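MccF (Escherichia coli, PDB 4IIY) probably acts as a serine carboxypeptidase-like hydrolase of the S66 family, giving self-immunity to the peptide-nucleotide antibiotic microcin C7. Local coordinates at residues F292-E304 with K326-T339. The protein carries 1 engineered substitution. Sequence-based numbering, arbitrary orientation. Where two conformers were deposited one is given.
Sequences FDKVSAIILGKHE and KQIPVLDGFDCSHT. With 1EI (5'-O-(L-alpha-glutamylsulfamoyl)inosine), chain K; EDO (1,2-ethanediol), chain L.
Strands 297-301 and 330-334 are the parallel pair of a beta-alpha-beta unit, crossed over through helix 315-323, and the loops after them run on to the inhibitor pocket. I298 N gives to P329 O, I298 O takes the N-H of L331, and L300 N gives to L331 O; a beta bulge at G333 then lets L300 O accept from both G333 N (2.8 Å) and F334 N (3.0 Å). On one face I299 CG2 presses on F334 CB at 3.5 Å; on the other L300 CG rests against V330 CG1.

Past the bulge, K302 runs extended across T339 and bends only at its last torsion (chi4 65°). That turn brings NZ to G333 O, 2.8 Å, and into a salt bridge with D335 OD1, 2.7 Å, met from above the carboxylate plane; N227 and W206 also engage this ammonium. With an alanine here, the buried D335 carboxylate is likely to lose its countercharge and G333 O this donor. S337 OG donates to K302 O at 2.8 Å, in the carbonyl plane, and accepts from T339 N in an ST turn.

Beyond, E304 turns its carboxylate to the two ribose hydroxyls, OE1 taking O3' and OE2 taking O2', with S272 also bonded to OE1. H338, predicted to belong to the charge relay, takes the inhibitor's amino N on NE2 (3.1 Å), while ND1 pairs with E270. The adjoining loops thus bring ribose recognition and the probable catalytic histidine together.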
# COMPACT_ATOMS: atom_id res chain seq x y z
N PHE B 292 11.14 -13.30 -4.86
CA PHE B 292 12.56 -13.34 -5.21
C PHE B 292 13.12 -14.76 -5.22
O PHE B 292 14.27 -14.97 -5.62
CB PHE B 292 13.37 -12.41 -4.29
CG PHE B 292 12.92 -10.97 -4.34
CD1 PHE B 292 12.56 -10.37 -5.54
CD2 PHE B 292 12.84 -10.21 -3.18
CE1 PHE B 292 12.14 -9.04 -5.58
CE2 PHE B 292 12.43 -8.89 -3.22
CZ PHE B 292 12.08 -8.31 -4.42
N ASP B 293 12.31 -15.74 -4.81
CA ASP B 293 12.67 -17.15 -4.96
C ASP B 293 12.26 -17.68 -6.33
O ASP B 293 12.69 -18.77 -6.73
CB ASP B 293 12.01 -18.00 -3.87
CG ASP B 293 12.56 -17.74 -2.48
OD1 ASP B 293 13.71 -17.25 -2.37
OD2 ASP B 293 11.84 -18.04 -1.50
N LYS B 294 11.42 -16.93 -7.03
CA LYS B 294 10.86 -17.37 -8.30
C LYS B 294 11.44 -16.69 -9.52
O LYS B 294 11.70 -17.35 -10.53
CB LYS B 294 9.35 -17.15 -8.32
CG LYS B 294 8.54 -17.97 -7.34
CD LYS B 294 7.09 -17.48 -7.37
CE LYS B 294 6.17 -18.18 -6.38
NZ LYS B 294 4.83 -17.51 -6.41
N VAL B 295 11.59 -15.37 -9.47
CA VAL B 295 11.87 -14.62 -10.69
C VAL B 295 13.32 -14.76 -11.16
O VAL B 295 14.24 -14.89 -10.35
CB VAL B 295 11.45 -13.13 -10.60
CG1 VAL B 295 9.96 -13.02 -10.31
CG2 VAL B 295 12.25 -12.39 -9.54
N SER B 296 13.51 -14.74 -12.48
CA SER B 296 14.85 -14.90 -13.03
C SER B 296 15.55 -13.57 -13.31
O SER B 296 16.77 -13.54 -13.52
CB SER B 296 14.81 -15.76 -14.29
OG SER B 296 14.35 -17.06 -14.00
N ALA B 297 14.80 -12.48 -13.29
CA ALA B 297 15.37 -11.14 -13.44
C ALA B 297 14.33 -10.14 -12.95
O ALA B 297 13.14 -10.46 -12.84
CB ALA B 297 15.74 -10.86 -14.91
N ILE B 298 14.80 -8.93 -12.66
CA ILE B 298 13.93 -7.83 -12.27
C ILE B 298 14.23 -6.62 -13.15
O ILE B 298 15.39 -6.30 -13.39
CB ILE B 298 14.16 -7.45 -10.79
CG1 ILE B 298 13.82 -8.63 -9.88
CG2 ILE B 298 13.35 -6.20 -10.41
CD1 ILE B 298 14.44 -8.53 -8.51
N ILE B 299 13.16 -5.97 -13.63
CA ILE B 299 13.26 -4.69 -14.30
C ILE B 299 12.70 -3.61 -13.37
O ILE B 299 11.53 -3.69 -12.97
CB ILE B 299 12.44 -4.67 -15.60
CG1 ILE B 299 12.88 -5.78 -16.56
CG2 ILE B 299 12.52 -3.29 -16.28
CD1 ILE B 299 11.89 -6.03 -17.68
N LEU B 300 13.53 -2.64 -13.02
CA LEU B 300 13.06 -1.48 -12.27
C LEU B 300 12.86 -0.33 -13.25
O LEU B 300 13.82 0.11 -13.90
CB LEU B 300 14.09 -1.04 -11.21
CG LEU B 300 14.52 -2.07 -10.17
CD1 LEU B 300 15.58 -1.46 -9.26
CD2 LEU B 300 13.33 -2.56 -9.34
N GLY B 301 11.64 0.16 -13.37
CA GLY B 301 11.42 1.38 -14.14
C GLY B 301 12.05 2.56 -13.42
O GLY B 301 12.16 2.57 -12.18
N LYS B 302 12.47 3.58 -14.16
CA LYS B 302 12.99 4.78 -13.50
C LYS B 302 11.93 5.32 -12.54
O LYS B 302 10.77 5.45 -12.90
CB LYS B 302 13.36 5.87 -14.50
CG LYS B 302 14.56 5.56 -15.39
CD LYS B 302 15.00 6.82 -16.13
CE LYS B 302 16.32 6.64 -16.85
NZ LYS B 302 16.23 5.63 -17.94
N HIS B 303 12.36 5.69 -11.33
CA HIS B 303 11.46 6.16 -10.29
C HIS B 303 11.36 7.68 -10.33
O HIS B 303 12.35 8.38 -10.06
CB HIS B 303 12.00 5.74 -8.92
CG HIS B 303 11.03 5.89 -7.79
ND1 HIS B 303 10.63 4.83 -7.01
CD2 HIS B 303 10.38 6.98 -7.30
CE1 HIS B 303 9.77 5.25 -6.10
NE2 HIS B 303 9.60 6.55 -6.25
N GLU B 304 10.18 8.22 -10.64
CA GLU B 304 9.97 9.67 -10.72
C GLU B 304 10.18 10.34 -9.36
O GLU B 304 9.47 10.04 -8.40
CB GLU B 304 8.55 9.93 -11.21
CG GLU B 304 8.12 11.40 -11.23
CD GLU B 304 6.65 11.58 -11.57
OE1 GLU B 304 5.81 10.75 -11.18
OE2 GLU B 304 6.33 12.57 -12.27
N LYS B 326 20.54 -13.03 -2.30
CA LYS B 326 19.93 -13.69 -3.44
C LYS B 326 20.37 -12.99 -4.72
O LYS B 326 20.12 -11.80 -4.91
CB LYS B 326 18.41 -13.69 -3.33
CG LYS B 326 17.70 -14.50 -4.40
CD LYS B 326 17.94 -15.98 -4.22
CE LYS B 326 17.17 -16.80 -5.25
NZ LYS B 326 17.37 -18.26 -5.05
N GLN B 327 21.06 -13.71 -5.59
CA GLN B 327 21.60 -13.12 -6.81
C GLN B 327 20.56 -13.18 -7.92
O GLN B 327 20.22 -14.25 -8.41
CB GLN B 327 22.88 -13.85 -7.24
CG GLN B 327 23.97 -13.85 -6.19
CD GLN B 327 24.51 -12.47 -5.91
OE1 GLN B 327 24.50 -12.01 -4.77
NE2 GLN B 327 24.99 -11.79 -6.95
N ILE B 328 20.02 -12.01 -8.27
CA ILE B 328 19.06 -11.89 -9.36
C ILE B 328 19.55 -10.74 -10.22
O ILE B 328 19.81 -9.65 -9.72
CB ILE B 328 17.64 -11.55 -8.85
CG1 ILE B 328 17.16 -12.61 -7.85
CG2 ILE B 328 16.67 -11.41 -10.01
CD1 ILE B 328 15.75 -12.37 -7.34
N PRO B 329 19.68 -10.98 -11.53
CA PRO B 329 20.12 -9.85 -12.36
C PRO B 329 19.02 -8.79 -12.49
O PRO B 329 17.82 -9.12 -12.52
CB PRO B 329 20.44 -10.50 -13.71
CG PRO B 329 19.68 -11.77 -13.72
CD PRO B 329 19.54 -12.23 -12.29
N VAL B 330 19.43 -7.53 -12.55
CA VAL B 330 18.50 -6.42 -12.52
C VAL B 330 18.80 -5.41 -13.62
O VAL B 330 19.94 -4.96 -13.77
CB VAL B 330 18.56 -5.68 -11.16
CG1 VAL B 330 17.65 -4.46 -11.19
CG2 VAL B 330 18.17 -6.60 -10.02
N LEU B 331 17.77 -5.05 -14.39
CA LEU B 331 17.85 -3.93 -15.31
C LEU B 331 17.31 -2.74 -14.52
O LEU B 331 16.11 -2.67 -14.24
CB LEU B 331 17.00 -4.19 -16.56
CG LEU B 331 17.11 -3.21 -17.72
CD1 LEU B 331 16.22 -3.64 -18.88
CD2 LEU B 331 16.76 -1.80 -17.31
N ASP B 332 18.21 -1.85 -14.11
CA ASP B 332 17.83 -0.71 -13.29
C ASP B 332 17.68 0.54 -14.13
O ASP B 332 18.66 1.10 -14.60
CB ASP B 332 18.88 -0.48 -12.21
CG ASP B 332 18.49 0.64 -11.25
OD1 ASP B 332 17.31 1.03 -11.23
OD2 ASP B 332 19.38 1.13 -10.52
N GLY B 333 16.44 1.00 -14.31
CA GLY B 333 16.19 2.26 -14.99
C GLY B 333 15.58 2.13 -16.38
O GLY B 333 15.84 2.95 -17.25
N PHE B 334 14.75 1.12 -16.59
CA PHE B 334 14.01 1.01 -17.85
C PHE B 334 13.04 2.19 -17.98
O PHE B 334 12.40 2.60 -17.00
CB PHE B 334 13.28 -0.34 -17.90
CG PHE B 334 12.65 -0.68 -19.24
CD1 PHE B 334 13.38 -0.63 -20.42
CD2 PHE B 334 11.33 -1.10 -19.29
CE1 PHE B 334 12.78 -0.97 -21.63
CE2 PHE B 334 10.74 -1.45 -20.49
CZ PHE B 334 11.47 -1.38 -21.67
N ASP B 335 12.93 2.72 -19.19
CA ASP B 335 12.10 3.90 -19.46
C ASP B 335 10.65 3.51 -19.73
O ASP B 335 10.09 3.80 -20.79
CB ASP B 335 12.68 4.70 -20.63
CG ASP B 335 14.04 5.27 -20.31
OD1 ASP B 335 14.11 6.24 -19.53
OD2 ASP B 335 15.05 4.71 -20.81
N CYS B 336 10.04 2.87 -18.75
CA CYS B 336 8.63 2.51 -18.83
C CYS B 336 8.06 2.72 -17.44
O CYS B 336 8.00 1.79 -16.63
CB CYS B 336 8.47 1.06 -19.33
SG CYS B 336 6.77 0.57 -19.66
N SER B 337 7.70 3.96 -17.16
CA SER B 337 7.39 4.37 -15.79
C SER B 337 6.72 5.74 -15.84
O SER B 337 6.15 6.10 -16.87
CB SER B 337 8.66 4.41 -14.96
OG SER B 337 9.51 5.46 -15.39
N HIS B 338 6.80 6.49 -14.74
CA HIS B 338 6.25 7.83 -14.70
C HIS B 338 7.20 8.89 -15.28
O HIS B 338 6.81 10.06 -15.41
CB HIS B 338 5.93 8.23 -13.26
CG HIS B 338 4.73 7.56 -12.67
ND1 HIS B 338 4.64 6.20 -12.46
CD2 HIS B 338 3.58 8.09 -12.18
CE1 HIS B 338 3.48 5.92 -11.88
NE2 HIS B 338 2.82 7.05 -11.70
N THR B 339 8.44 8.52 -15.60
CA THR B 339 9.35 9.50 -16.21
C THR B 339 9.04 9.68 -17.70
O THR B 339 8.36 8.85 -18.31
CB THR B 339 10.82 9.09 -16.00
OG1 THR B 339 11.05 7.81 -16.61
CG2 THR B 339 11.14 8.98 -14.51
O6 1EI K . -0.28 18.83 -10.72
C6 1EI K . 0.60 18.11 -11.24
N1 1EI K . 1.82 18.59 -11.54
C2 1EI K . 2.77 17.82 -12.11
N3 1EI K . 2.58 16.53 -12.42
C5 1EI K . 0.31 16.69 -11.55
C4 1EI K . 1.40 15.93 -12.16
N7 1EI K . -0.73 15.85 -11.43
C8 1EI K . -0.35 14.65 -11.92
N9 1EI K . 0.92 14.71 -12.35
C1' 1EI K . 1.70 13.60 -12.94
O4' 1EI K . 0.87 12.70 -13.66
C2' 1EI K . 2.31 12.80 -11.82
O2' 1EI K . 3.61 13.31 -11.51
C3' 1EI K . 2.37 11.40 -12.39
O3' 1EI K . 3.70 11.11 -12.81
C4' 1EI K . 1.47 11.41 -13.61
C5' 1EI K . 0.42 10.31 -13.55
O5' 1EI K . -0.46 10.51 -12.43
SBF 1EI K . -1.33 9.34 -11.97
OAE 1EI K . -2.56 9.87 -11.42
OAF 1EI K . -1.57 8.53 -13.14
NAQ 1EI K . -0.50 8.55 -10.93
C 1EI K . -0.82 7.37 -10.36
O 1EI K . -1.81 6.69 -10.57
CA 1EI K . 0.19 6.82 -9.39
N 1EI K . 1.27 7.76 -9.17
CB 1EI K . -0.51 6.45 -8.08
CG 1EI K . 0.09 5.18 -7.48
CD 1EI K . 1.37 5.49 -6.74
OE1 1EI K . 1.96 6.57 -6.99
OE2 1EI K . 1.79 4.67 -5.92
C1 EDO L . 11.17 1.31 -9.24
O1 EDO L . 10.71 2.56 -9.80
C2 EDO L . 12.15 1.54 -8.10
O2 EDO L . 11.48 2.13 -6.98
O HOH W 1 15.02 -19.79 -5.65
O HOH W 2 8.36 6.39 -12.15
O HOH W 3 7.91 12.64 -14.87